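Dot/Icm T4SS effector (Legionella pneumophila, PDB 6VVE) acts as a bacterial effector kinase that binds ADP and manganese and is activated by inositol hexakisphosphate from the host cell. Local coordinates at residues A[167-170]-A[171-175]; A[216-219]-A[220-223]; A[242-245]-A[246-250]. All blocks are in the same frame, centred on the assembly; numbering follows the deposited sequence.

How the contacts relate
Following the chain from its N terminus, contact 1 (167-170 with 171-175) comes first, at the C-terminal end of helix 159-174. Contact 2 (216-219 with 220-223) follows at the start of helix 219-229, and contact 3 (242-245 with 246-250) folds back the loop between helices 231-239 and 253-262. Each joins adjacent segments, so none closes a long loop; they run in series without nesting or crossing. Contact 1 is partly buried, near the centre of the chain; the other two lie at the surface. Their centres are about 21 Å (1 and 2), 27 Å (1 and 3) and 35 Å (2 and 3) apart. Together they finish one helix, start another and turn a connection.

Contact 1: residues A[167-170]-A[171-175]; sequences LALK and ELNDA
Lys170 and Asp174, one helical turn apart, are brought together by complementary torsions. Lys170 places CG opposite its own backbone N (chi1 -178°) and runs straight until it bends at chi4, whereas Asp174 sets CG opposite its carbonyl carbon (chi1 -72°). The two chains therefore slant across each other, and Lys170 NZ meets Asp174 OD2 at 2.7 Å in a salt bridge that uses the syn lone pair of the carboxylate oxygen. A long flexible amine one turn before a short acid can reach along the helix to it. The backbone bonds of the same turn are Asp174 N to Lys170 O at 2.7 Å and Asn173 N to Leu169 O at 2.8 Å.

The buried side of the turn combines leucines with one amide. Leu169 CD1 reaches Leu172 CD2 at 3.8 Å, and Leu169 CG lies 3.7 Å from Asn173 OD1, so the branched leucine packs against the amide. That buried amide is satisfied at both ends: its ND2 donates to Tyr177 O just beyond the helix, and its OD1 accepts from Trp232 N. Asparagine suits the place because it can donate and accept at once without bringing a charge into the interior.

All this belongs to the last turns of helix 159-174, which a short turn links to strand 177-178. Leu172 packs on Phe118 and Leu119 of helix 102-121, Leu169 and Asn173 face helix 231-239, where Trp232 also makes a cation-pi contact with Lys170, and Leu167 and Lys170 touch Leu290 of helix 288-299.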
ATOM      1  N   LEU A 167     -11.253   2.376   1.190  1.00 13.48           N
ATOM      2  CA  LEU A 167     -11.355   2.453   2.647  1.00 10.85           C
ATOM      3  C   LEU A 167     -10.139   1.813   3.311  1.00 11.59           C
ATOM      4  O   LEU A 167      -9.673   2.271   4.360  1.00 10.15           O
ATOM      5  CB  LEU A 167     -12.640   1.780   3.118  1.00 12.15           C
ATOM      6  CG  LEU A 167     -13.941   2.467   2.701  1.00 12.95           C
ATOM      7  CD1 LEU A 167     -15.136   1.642   3.124  1.00 22.18           C
ATOM      8  CD2 LEU A 167     -14.021   3.874   3.262  1.00 24.13           C
ATOM      9  N   ALA A 168      -9.610   0.743   2.717  1.00 12.95           N
ATOM     10  CA  ALA A 168      -8.372   0.166   3.238  1.00 12.71           C
ATOM     11  C   ALA A 168      -7.209   1.142   3.087  1.00 10.30           C
ATOM     12  O   ALA A 168      -6.373   1.279   3.993  1.00 10.04           O
ATOM     13  CB  ALA A 168      -8.064  -1.152   2.528  1.00 14.47           C
ATOM     14  N   LEU A 169      -7.132   1.822   1.937  1.00  8.93           N
ATOM     15  CA  LEU A 169      -6.068   2.804   1.741  1.00 11.99           C
ATOM     16  C   LEU A 169      -6.229   3.982   2.695  1.00  9.65           C
ATOM     17  O   LEU A 169      -5.229   4.540   3.180  1.00  7.51           O
ATOM     18  CB  LEU A 169      -6.061   3.283   0.299  1.00  7.67           C
ATOM     19  CG  LEU A 169      -5.025   4.338  -0.083  1.00 18.96           C
ATOM     20  CD1 LEU A 169      -3.624   3.836   0.217  1.00 13.80           C
ATOM     21  CD2 LEU A 169      -5.169   4.713  -1.563  1.00 13.98           C
ATOM     22  N   LYS A 170      -7.476   4.372   2.982  1.00  9.34           N
ATOM     23  CA  LYS A 170      -7.710   5.451   3.936  1.00 11.24           C
ATOM     24  C   LYS A 170      -7.206   5.076   5.322  1.00 10.86           C
ATOM     25  O   LYS A 170      -6.605   5.905   6.019  1.00 12.79           O
ATOM     26  CB  LYS A 170      -9.194   5.788   3.995  1.00 10.34           C
ATOM     27  CG  LYS A 170      -9.530   6.939   4.938  1.00 13.54           C
ATOM     28  CD  LYS A 170     -11.040   7.159   5.021  1.00 14.82           C
ATOM     29  CE  LYS A 170     -11.377   8.320   5.949  1.00 18.86           C
ATOM     30  NZ  LYS A 170     -10.816   8.136   7.310  1.00 19.80           N
ATOM     31  N   GLU A 171      -7.449   3.835   5.744  1.00 11.15           N
ATOM     32  CA  GLU A 171      -6.908   3.364   7.019  1.00 17.87           C
ATOM     33  C   GLU A 171      -5.393   3.500   7.029  1.00 15.27           C
ATOM     34  O   GLU A 171      -4.796   3.894   8.037  1.00 11.80           O
ATOM     35  CB  GLU A 171      -7.330   1.910   7.253  1.00 28.56           C
ATOM     36  CG  GLU A 171      -7.446   1.511   8.706  1.00 40.41           C
ATOM     37  CD  GLU A 171      -8.144   0.172   8.886  1.00 47.57           C
ATOM     38  OE1 GLU A 171      -8.667  -0.370   7.888  1.00 48.34           O
ATOM     39  OE2 GLU A 171      -8.173  -0.338  10.028  1.00 50.43           O
ATOM     40  N   LEU A 172      -4.754   3.201   5.897  1.00 12.76           N
ATOM     41  CA  LEU A 172      -3.316   3.403   5.774  1.00 16.07           C
ATOM     42  C   LEU A 172      -2.958   4.883   5.880  1.00 11.02           C
ATOM     43  O   LEU A 172      -2.086   5.273   6.672  1.00  9.99           O
ATOM     44  CB  LEU A 172      -2.837   2.828   4.442  1.00 22.38           C
ATOM     45  CG  LEU A 172      -1.331   2.739   4.219  1.00 28.38           C
ATOM     46  CD1 LEU A 172      -0.743   1.596   5.037  1.00 25.17           C
ATOM     47  CD2 LEU A 172      -1.020   2.569   2.734  1.00 36.11           C
ATOM     48  N   ASN A 173      -3.646   5.729   5.105  1.00 10.71           N
ATOM     49  CA  ASN A 173      -3.348   7.155   5.117  1.00 10.43           C
ATOM     50  C   ASN A 173      -3.597   7.757   6.496  1.00 13.82           C
ATOM     51  O   ASN A 173      -2.823   8.604   6.959  1.00 15.00           O
ATOM     52  CB  ASN A 173      -4.187   7.888   4.065  1.00  8.61           C
ATOM     53  CG  ASN A 173      -3.940   7.383   2.644  1.00 14.31           C
ATOM     54  OD1 ASN A 173      -4.795   7.522   1.770  1.00 15.75           O
ATOM     55  ND2 ASN A 173      -2.762   6.801   2.408  1.00 15.79           N
ATOM     56  N   ASP A 174      -4.682   7.341   7.167  1.00 10.10           N
ATOM     57  CA  ASP A 174      -4.982   7.890   8.485  1.00 11.22           C
ATOM     58  C   ASP A 174      -3.836   7.680   9.463  1.00 12.84           C
ATOM     59  O   ASP A 174      -3.683   8.463  10.413  1.00 11.41           O
ATOM     60  CB  ASP A 174      -6.263   7.266   9.047  1.00 12.50           C
ATOM     61  CG  ASP A 174      -7.510   7.757   8.333  1.00 15.78           C
ATOM     62  OD1 ASP A 174      -7.407   8.717   7.545  1.00 13.56           O
ATOM     63  OD2 ASP A 174      -8.593   7.179   8.565  1.00 19.00           O
ATOM     64  N   ALA A 175      -3.027   6.645   9.252  1.00 12.96           N
ATOM     65  CA  ALA A 175      -1.904   6.320  10.114  1.00 13.20           C
ATOM     66  C   ALA A 175      -0.592   6.972   9.681  1.00 13.00           C
ATOM     67  O   ALA A 175       0.449   6.759  10.340  1.00 13.32           O
ATOM     68  CB  ALA A 175      -1.722   4.792  10.169  1.00 12.98           C
TER

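Contact 2: residues A[216-219]-A[220-223]; sequences RVDE and LSRK
Asp218 grips Ser221 twice, once through each carboxylate oxygen. Ser221 OG donates to Asp218 OD1 in a very short hydrogen bond of 2.5 Å, while Ser221 N donates to Asp218 OD2 at 3.1 Å, meeting that oxygen from above the carboxylate plane. Both depend on Asp218 CG standing between its backbone N and carbonyl carbon (chi1 60°), a crowded position that folds the short acid back over the first turn. Aspartate fits here because its two oxygens can serve an amide and a hydroxyl together, and serine because, with OG beside its backbone N (chi1 -62°), hydroxyl and N-H can both face the carboxylate.

The backbone then takes up helical pairing, with Arg222 N bonded to Asp218 O at 3.1 Å and Lys223 N to Glu219 O at 3.0 Å. Arg222 bends at chi3, which turns NE back toward Val217 O; at 3.0 Å and with an N-H...O angle of only 123° this is a weak bond. NH1 of the same guanidinium forms a salt bridge with Asp265, a second partner outside the turn.

Farther round the helix, Glu219 and Lys223 lie alongside each other and point the same way. Glu219 OE2 and Lys223 NZ form a salt bridge, weak as a hydrogen bond, and the stems touch where Glu219 CG comes 3.6 Å from Lys223 CE. On the other flank Arg216 CB rests 3.7 Å from Ser221 OG, beside the hydroxyl that holds the cap carboxylate.

Two acidic residues at this end would be expected to suit the positive pole of helix 219-229. Asp218 is its N-cap, and the side-chain bond to the amide three residues on is the hallmark of that motif, here at the protein surface.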
ATOM      1  N   ARG A 216      10.579  16.317   8.225  1.00 11.38           N
ATOM      2  CA  ARG A 216      11.150  17.398   7.439  1.00 16.57           C
ATOM      3  C   ARG A 216      10.110  18.489   7.215  1.00 16.75           C
ATOM      4  O   ARG A 216       8.903  18.221   7.116  1.00 13.77           O
ATOM      5  CB  ARG A 216      11.668  16.866   6.100  1.00 21.05           C
ATOM      6  CG  ARG A 216      12.745  15.807   6.258  1.00 26.69           C
ATOM      7  CD  ARG A 216      13.197  15.247   4.915  1.00 36.45           C
ATOM      8  NE  ARG A 216      14.214  14.209   5.079  1.00 46.82           N
ATOM      9  CZ  ARG A 216      14.685  13.453   4.092  1.00 56.43           C
ATOM     10  NH1 ARG A 216      14.236  13.613   2.852  1.00 63.01           N
ATOM     11  NH2 ARG A 216      15.608  12.535   4.345  1.00 57.13           N
ATOM     12  N   VAL A 217      10.592  19.731   7.130  1.00 13.04           N
ATOM     13  CA  VAL A 217       9.725  20.900   7.092  1.00 15.55           C
ATOM     14  C   VAL A 217       9.921  21.732   5.830  1.00 13.16           C
ATOM     15  O   VAL A 217       9.463  22.870   5.768  1.00 14.36           O
ATOM     16  CB  VAL A 217       9.921  21.772   8.349  1.00 13.56           C
ATOM     17  CG1 VAL A 217       9.479  21.004   9.609  1.00 13.25           C
ATOM     18  CG2 VAL A 217      11.371  22.218   8.487  1.00 17.84           C
ATOM     19  N   ASP A 218      10.595  21.192   4.820  1.00 16.43           N
ATOM     20  CA  ASP A 218      10.647  21.884   3.541  1.00 20.32           C
ATOM     21  C   ASP A 218       9.260  21.864   2.895  1.00 18.99           C
ATOM     22  O   ASP A 218       8.383  21.080   3.271  1.00 16.42           O
ATOM     23  CB  ASP A 218      11.672  21.242   2.606  1.00 22.02           C
ATOM     24  CG  ASP A 218      11.366  19.789   2.320  1.00 18.46           C
ATOM     25  OD1 ASP A 218      11.394  18.969   3.274  1.00 18.64           O
ATOM     26  OD2 ASP A 218      11.088  19.461   1.143  1.00 19.60           O
ATOM     27  N   GLU A 219       9.066  22.748   1.916  1.00 22.53           N
ATOM     28  CA  GLU A 219       7.762  22.871   1.273  1.00 25.23           C
ATOM     29  C   GLU A 219       7.326  21.550   0.651  1.00 20.59           C
ATOM     30  O   GLU A 219       6.196  21.096   0.861  1.00 17.65           O
ATOM     31  CB  GLU A 219       7.802  23.973   0.218  1.00 31.67           C
ATOM     32  CG  GLU A 219       6.431  24.406  -0.265  1.00 40.35           C
ATOM     33  CD  GLU A 219       6.501  25.409  -1.407  1.00 54.04           C
ATOM     34  OE1 GLU A 219       7.508  25.403  -2.151  1.00 59.11           O
ATOM     35  OE2 GLU A 219       5.550  26.206  -1.561  1.00 60.48           O
ATOM     36  N   LEU A 220       8.222  20.904  -0.099  1.00 22.81           N
ATOM     37  CA  LEU A 220       7.857  19.673  -0.798  1.00 23.05           C
ATOM     38  C   LEU A 220       7.404  18.595   0.180  1.00 18.61           C
ATOM     39  O   LEU A 220       6.379  17.931  -0.035  1.00 13.73           O
ATOM     40  CB  LEU A 220       9.038  19.180  -1.633  1.00 27.50           C
ATOM     41  CG  LEU A 220       8.878  17.842  -2.351  1.00 30.25           C
ATOM     42  CD1 LEU A 220       7.668  17.852  -3.279  1.00 33.47           C
ATOM     43  CD2 LEU A 220      10.150  17.514  -3.139  1.00 31.15           C
ATOM     44  N   SER A 221       8.167  18.387   1.253  1.00 17.85           N
ATOM     45  CA  SER A 221       7.809  17.346   2.211  1.00 15.10           C
ATOM     46  C   SER A 221       6.438  17.618   2.823  1.00  9.53           C
ATOM     47  O   SER A 221       5.621  16.703   2.964  1.00  8.91           O
ATOM     48  CB  SER A 221       8.879  17.251   3.301  1.00 10.90           C
ATOM     49  OG  SER A 221      10.138  16.887   2.748  1.00 10.43           O
ATOM     50  N   ARG A 222       6.170  18.874   3.185  1.00 17.19           N
ATOM     51  CA  ARG A 222       4.905  19.204   3.832  1.00 14.35           C
ATOM     52  C   ARG A 222       3.727  18.989   2.887  1.00 12.34           C
ATOM     53  O   ARG A 222       2.674  18.490   3.296  1.00 10.31           O
ATOM     54  CB  ARG A 222       4.934  20.651   4.330  1.00 15.55           C
ATOM     55  CG  ARG A 222       5.771  20.870   5.588  1.00 17.96           C
ATOM     56  CD  ARG A 222       5.626  22.310   6.081  1.00 23.86           C
ATOM     57  NE  ARG A 222       6.475  23.230   5.339  1.00 31.57           N
ATOM     58  CZ  ARG A 222       6.274  24.540   5.255  1.00 39.04           C
ATOM     59  NH1 ARG A 222       5.235  25.095   5.866  1.00 39.03           N
ATOM     60  NH2 ARG A 222       7.109  25.294   4.550  1.00 43.61           N
ATOM     61  N   LYS A 223       3.885  19.354   1.615  1.00 12.04           N
ATOM     62  CA  LYS A 223       2.816  19.115   0.653  1.00 14.68           C
ATOM     63  C   LYS A 223       2.627  17.623   0.408  1.00 12.72           C
ATOM     64  O   LYS A 223       1.492  17.147   0.307  1.00 10.13           O
ATOM     65  CB  LYS A 223       3.110  19.843  -0.654  1.00 20.37           C
ATOM     66  CG  LYS A 223       3.029  21.355  -0.538  1.00 34.42           C
ATOM     67  CD  LYS A 223       3.471  22.040  -1.827  1.00 44.74           C
ATOM     68  CE  LYS A 223       3.274  23.554  -1.750  1.00 51.29           C
ATOM     69  NZ  LYS A 223       3.830  24.252  -2.949  1.00 52.42           N
TER

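Contact 3: residues A[242-245]-A[246-250]; sequences PTDE and EDHRI
Asp244 OD1 accepts from His248 N at 2.9 Å, on the syn side of the carboxylate but 30° out of its plane, and Glu246 N lies 3.0 Å from the same oxygen. The acid thereby braces a small beta hairpin: a type I turn from Asp244 to Asp247, closed by Asp247 N to Asp244 O at 3.0 Å and followed by a G1 beta bulge. Asp247 adopts the left-handed helical conformation (phi 61°) that this bulge needs. A weak bond from Asp244 N to His248 O completes it.

Asp244 holds CG between its backbone N and carbonyl carbon, which swings the carboxylate over the turn. Thr243 and Arg249 then form a non-hydrogen-bonded pair, and Thr243 CG2 packs 3.5 Å from Asp247 CA. Beta-branched Ile250 suits the open end, touching Pro242 CB through its CB; its side chain crosses that of Asp244 at about a right angle, CD1 lying near Asp244 CB. Pro242 also packs on Trp252 and Ser285, joining the hairpin's base to the protein. Having no N-H, it pairs through its carbonyl: Pro242 O takes Ile250 N at 2.8 Å, and Arg249 CA approaches that oxygen at 3.4 Å in a CA-H...O contact.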
ATOM      1  N   PRO A 242     -18.096  13.247  -8.265  1.00 15.54           N
ATOM      2  CA  PRO A 242     -19.469  13.675  -7.965  1.00 19.15           C
ATOM      3  C   PRO A 242     -20.228  14.030  -9.236  1.00 20.44           C
ATOM      4  O   PRO A 242     -19.651  14.441 -10.243  1.00 19.52           O
ATOM      5  CB  PRO A 242     -19.280  14.912  -7.076  1.00 20.62           C
ATOM      6  CG  PRO A 242     -17.834  14.896  -6.653  1.00 18.74           C
ATOM      7  CD  PRO A 242     -17.088  14.184  -7.750  1.00 14.02           C
ATOM      8  N   THR A 243     -21.548  13.875  -9.171  1.00 28.06           N
ATOM      9  CA  THR A 243     -22.436  14.099 -10.302  1.00 34.11           C
ATOM     10  C   THR A 243     -23.550  15.050  -9.892  1.00 41.30           C
ATOM     11  O   THR A 243     -24.110  14.929  -8.798  1.00 46.90           O
ATOM     12  CB  THR A 243     -23.032  12.770 -10.801  1.00 35.96           C
ATOM     13  OG1 THR A 243     -22.027  12.021 -11.495  1.00 33.37           O
ATOM     14  CG2 THR A 243     -24.193  13.022 -11.727  1.00 39.06           C
ATOM     15  N   ASP A 244     -23.868  15.991 -10.773  1.00 28.84           N
ATOM     16  CA  ASP A 244     -24.895  16.981 -10.507  1.00 35.20           C
ATOM     17  C   ASP A 244     -26.204  16.571 -11.184  1.00 35.00           C
ATOM     18  O   ASP A 244     -26.344  15.463 -11.708  1.00 35.03           O
ATOM     19  CB  ASP A 244     -24.429  18.368 -10.967  1.00 30.98           C
ATOM     20  CG  ASP A 244     -24.310  18.483 -12.478  1.00 28.37           C
ATOM     21  OD1 ASP A 244     -24.551  17.484 -13.193  1.00 29.21           O
ATOM     22  OD2 ASP A 244     -23.972  19.586 -12.953  1.00 27.29           O
ATOM     23  N   GLU A 245     -27.176  17.485 -11.187  1.00 57.57           N
ATOM     24  CA  GLU A 245     -28.490  17.166 -11.737  1.00 63.52           C
ATOM     25  C   GLU A 245     -28.405  16.765 -13.203  1.00 63.19           C
ATOM     26  O   GLU A 245     -29.155  15.893 -13.659  1.00 65.07           O
ATOM     27  CB  GLU A 245     -29.426  18.362 -11.566  1.00 67.81           C
ATOM     28  CG  GLU A 245     -29.697  18.738 -10.122  1.00 70.70           C
ATOM     29  CD  GLU A 245     -30.607  19.948  -9.994  1.00 77.20           C
ATOM     30  OE1 GLU A 245     -30.865  20.617 -11.021  1.00 80.25           O
ATOM     31  OE2 GLU A 245     -31.066  20.228  -8.864  1.00 79.06           O
ATOM     32  N   GLU A 246     -27.499  17.387 -13.957  1.00 44.98           N
ATOM     33  CA  GLU A 246     -27.376  17.131 -15.386  1.00 50.43           C
ATOM     34  C   GLU A 246     -26.562  15.880 -15.703  1.00 50.53           C
ATOM     35  O   GLU A 246     -26.227  15.658 -16.872  1.00 55.56           O
ATOM     36  CB  GLU A 246     -26.740  18.340 -16.079  1.00 54.98           C
ATOM     37  CG  GLU A 246     -27.511  19.639 -15.920  1.00 60.48           C
ATOM     38  CD  GLU A 246     -28.715  19.725 -16.843  1.00 62.51           C
ATOM     39  OE1 GLU A 246     -28.928  18.789 -17.645  1.00 61.85           O
ATOM     40  OE2 GLU A 246     -29.450  20.734 -16.771  1.00 63.29           O
ATOM     41  N   ASP A 247     -26.237  15.066 -14.700  1.00 54.15           N
ATOM     42  CA  ASP A 247     -25.392  13.889 -14.887  1.00 48.75           C
ATOM     43  C   ASP A 247     -24.007  14.278 -15.402  1.00 44.19           C
ATOM     44  O   ASP A 247     -23.369  13.530 -16.148  1.00 47.05           O
ATOM     45  CB  ASP A 247     -26.051  12.881 -15.834  1.00 51.43           C
ATOM     46  CG  ASP A 247     -25.332  11.539 -15.852  1.00 49.95           C
ATOM     47  OD1 ASP A 247     -25.234  10.903 -14.785  1.00 50.14           O
ATOM     48  OD2 ASP A 247     -24.859  11.128 -16.936  1.00 51.85           O
ATOM     49  N   HIS A 248     -23.528  15.451 -15.002  1.00 36.24           N
ATOM     50  CA  HIS A 248     -22.238  15.976 -15.436  1.00 32.49           C
ATOM     51  C   HIS A 248     -21.263  15.977 -14.269  1.00 26.75           C
ATOM     52  O   HIS A 248     -21.608  16.413 -13.166  1.00 23.27           O
ATOM     53  CB  HIS A 248     -22.399  17.380 -16.020  1.00 32.25           C
ATOM     54  CG  HIS A 248     -23.105  17.394 -17.341  1.00 38.63           C
ATOM     55  ND1 HIS A 248     -23.719  18.518 -17.849  1.00 42.06           N
ATOM     56  CD2 HIS A 248     -23.298  16.414 -18.258  1.00 41.58           C
ATOM     57  CE1 HIS A 248     -24.257  18.231 -19.021  1.00 44.80           C
ATOM     58  NE2 HIS A 248     -24.019  16.960 -19.291  1.00 44.05           N
ATOM     59  N   ARG A 249     -20.051  15.488 -14.520  1.00 24.30           N
ATOM     60  CA  ARG A 249     -19.092  15.249 -13.457  1.00 23.75           C
ATOM     61  C   ARG A 249     -18.537  16.562 -12.919  1.00 20.76           C
ATOM     62  O   ARG A 249     -18.179  17.470 -13.672  1.00 18.19           O
ATOM     63  CB  ARG A 249     -17.957  14.363 -13.972  1.00 26.08           C
ATOM     64  CG  ARG A 249     -18.308  12.886 -14.106  1.00 30.01           C
ATOM     65  CD  ARG A 249     -19.465  12.657 -15.058  1.00 39.30           C
ATOM     66  NE  ARG A 249     -19.640  11.242 -15.380  1.00 46.88           N
ATOM     67  CZ  ARG A 249     -20.571  10.770 -16.206  1.00 54.37           C
ATOM     68  NH1 ARG A 249     -21.429  11.597 -16.794  1.00 56.06           N
ATOM     69  NH2 ARG A 249     -20.649   9.466 -16.442  1.00 57.10           N
ATOM     70  N   ILE A 250     -18.474  16.654 -11.594  1.00 16.53           N
ATOM     71  CA  ILE A 250     -17.991  17.841 -10.902  1.00 19.53           C
ATOM     72  C   ILE A 250     -16.482  17.735 -10.735  1.00 14.44           C
ATOM     73  O   ILE A 250     -15.949  16.660 -10.435  1.00 13.42           O
ATOM     74  CB  ILE A 250     -18.690  18.002  -9.535  1.00 21.73           C
ATOM     75  CG1 ILE A 250     -20.208  18.174  -9.726  1.00 26.24           C
ATOM     76  CG2 ILE A 250     -18.108  19.172  -8.763  1.00 17.64           C
ATOM     77  CD1 ILE A 250     -20.596  19.282 -10.674  1.00 30.37           C
TER